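Local coordinates for nitrate transport protein (Xanthomonas axonopodis pv. citri, PDB 3KSX) that probably binds alkanesulfonates in the periplasm for uptake by an ABC transporter, and holds MOPS in this crystal structure, at residues Arg49-Glu52 / Gln53-Arg57. Numbering follows the deposited sequence.
Sequences RLLE and QRFPR
Arg49 O accepts a hydrogen bond from Gln53 N (3.0 Å), the straightest of the backbone bonds here, with an N-H...O angle of 166°. Positive phi at Arg49 closes helix 40-48 in a Schellman motif, and the same residue is the N-cap of helix 50-54. Gln53 leans back over that junction: with CG beside its own backbone N (chi1 -62°), CG packs against Arg49 O (3.0 Å), a close van der Waals approach, and the extended chain carries NE2 to a hydrogen bond with His48 O. Leu50 O receives Arg54 N at 3.1 Å, a more bent bond, while the Leu50 side chain rests on Thr234 and Ala238 of helix 225-244. The two helices, joined at Arg49, lead into strand 59-65, an outermost strand of a five-stranded mixed sheet in the α/β architecture of a periplasmic binding protein. Leu51 O accepts Phe55 N at 2.9 Å, and Leu51 CD2 meets Phe55 CE2 (4.1 Å). Both side chains are buried, Leu51 against Ile60 and Trp62, Phe55 edge-to-face with Phe227. Glu52 bends at chi2 (85°), bringing OE2 above one face of the Arg49 guanidinium, toward its rim, 3.9 Å from NH2, a long, purely electrostatic pairing; Glu52 O is a second, weak acceptor for Phe55 N.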
loop_
_atom_site.group_PDB
_atom_site.type_symbol
_atom_site.label_atom_id
_atom_site.label_comp_id
_atom_site.label_asym_id
_atom_site.label_seq_id
_atom_site.Cartn_x
_atom_site.Cartn_y
_atom_site.Cartn_z
ATOM N N ARG A 49 -1.468 -14.749 15.228
ATOM C CA ARG A 49 -2.889 -14.969 15.493
ATOM C C ARG A 49 -3.491 -13.958 16.457
ATOM O O ARG A 49 -4.247 -14.333 17.312
ATOM C CB ARG A 49 -3.128 -16.426 15.967
ATOM C CG ARG A 49 -2.328 -17.450 15.154
ATOM C CD ARG A 49 -2.797 -18.869 15.354
ATOM N NE ARG A 49 -4.234 -19.054 15.047
ATOM C CZ ARG A 49 -4.775 -19.247 13.841
ATOM N NH1 ARG A 49 -4.042 -19.266 12.733
ATOM N NH2 ARG A 49 -6.084 -19.431 13.774
ATOM N N LEU A 50 -3.181 -12.675 16.276
ATOM C CA LEU A 50 -3.626 -11.604 17.207
ATOM C C LEU A 50 -5.138 -11.425 17.218
ATOM O O LEU A 50 -5.758 -11.185 18.276
ATOM C CB LEU A 50 -2.972 -10.265 16.844
ATOM C CG LEU A 50 -1.413 -10.244 16.878
ATOM C CD1 LEU A 50 -0.865 -8.833 16.699
ATOM C CD2 LEU A 50 -0.979 -10.798 18.247
ATOM N N LEU A 51 -5.721 -11.521 16.043
ATOM C CA LEU A 51 -7.155 -11.278 15.893
ATOM C C LEU A 51 -7.877 -12.476 16.480
ATOM O O LEU A 51 -8.875 -12.303 17.156
ATOM C CB LEU A 51 -7.522 -11.111 14.391
ATOM C CG LEU A 51 -7.043 -9.790 13.775
ATOM C CD1 LEU A 51 -7.585 -9.647 12.403
ATOM C CD2 LEU A 51 -7.437 -8.575 14.622
ATOM N N GLU A 52 -7.366 -13.672 16.190
ATOM C CA GLU A 52 -7.989 -14.922 16.660
ATOM C C GLU A 52 -7.944 -14.957 18.151
ATOM O O GLU A 52 -8.956 -15.216 18.790
ATOM C CB GLU A 52 -7.306 -16.149 16.091
ATOM C CG GLU A 52 -7.438 -16.265 14.587
ATOM C CD GLU A 52 -6.372 -15.474 13.794
ATOM O OE1 GLU A 52 -5.640 -14.635 14.357
ATOM O OE2 GLU A 52 -6.261 -15.706 12.587
ATOM N N GLN A 53 -6.829 -14.571 18.727
ATOM C CA GLN A 53 -6.764 -14.445 20.174
ATOM C C GLN A 53 -7.760 -13.445 20.767
ATOM O O GLN A 53 -8.365 -13.708 21.809
ATOM C CB GLN A 53 -5.375 -13.989 20.597
ATOM C CG GLN A 53 -4.271 -14.941 20.230
ATOM C CD GLN A 53 -3.009 -14.508 20.916
ATOM O OE1 GLN A 53 -3.054 -14.172 22.094
ATOM N NE2 GLN A 53 -1.909 -14.429 20.184
ATOM N N ARG A 54 -7.959 -12.310 20.099
ATOM C CA ARG A 54 -8.873 -11.275 20.573
ATOM C C ARG A 54 -10.391 -11.612 20.382
ATOM O O ARG A 54 -11.266 -11.216 21.173
ATOM C CB ARG A 54 -8.510 -9.951 19.867
ATOM C CG ARG A 54 -9.386 -8.749 20.309
ATOM C CD ARG A 54 -8.574 -7.709 21.067
ATOM N NE ARG A 54 -9.355 -6.558 21.583
ATOM C CZ ARG A 54 -9.252 -5.281 21.149
ATOM N NH1 ARG A 54 -8.428 -4.962 20.144
ATOM N NH2 ARG A 54 -9.988 -4.303 21.714
ATOM N N PHE A 55 -10.711 -12.347 19.347
ATOM C CA PHE A 55 -12.092 -12.516 18.957
ATOM C C PHE A 55 -12.379 -14.008 18.743
ATOM O O PHE A 55 -12.566 -14.459 17.619
ATOM C CB PHE A 55 -12.305 -11.749 17.660
ATOM C CG PHE A 55 -12.030 -10.262 17.779
ATOM C CD1 PHE A 55 -12.908 -9.427 18.500
ATOM C CD2 PHE A 55 -10.919 -9.699 17.128
ATOM C CE1 PHE A 55 -12.662 -8.061 18.569
ATOM C CE2 PHE A 55 -10.662 -8.371 17.211
ATOM C CZ PHE A 55 -11.547 -7.540 17.926
ATOM N N PRO A 56 -12.438 -14.780 19.841
ATOM C CA PRO A 56 -12.560 -16.218 19.820
ATOM C C PRO A 56 -13.860 -16.728 19.165
ATOM O O PRO A 56 -13.897 -17.846 18.665
ATOM C CB PRO A 56 -12.520 -16.577 21.307
ATOM C CG PRO A 56 -12.952 -15.338 22.039
ATOM C CD PRO A 56 -12.360 -14.250 21.218
ATOM N N ARG A 57 -14.903 -15.904 19.177
ATOM C CA ARG A 57 -16.184 -16.244 18.569
ATOM C C ARG A 57 -16.335 -15.823 17.074
ATOM O O ARG A 57 -17.408 -15.937 16.483
ATOM C CB ARG A 57 -17.273 -15.627 19.421
ATOM C CG ARG A 57 -17.367 -16.223 20.847
ATOM C CD ARG A 57 -18.131 -15.263 21.758
ATOM N NE ARG A 57 -17.534 -13.900 21.803
ATOM C CZ ARG A 57 -16.508 -13.516 22.596
ATOM N NH1 ARG A 57 -15.920 -14.373 23.433
ATOM N NH2 ARG A 57 -16.035 -12.265 22.555
#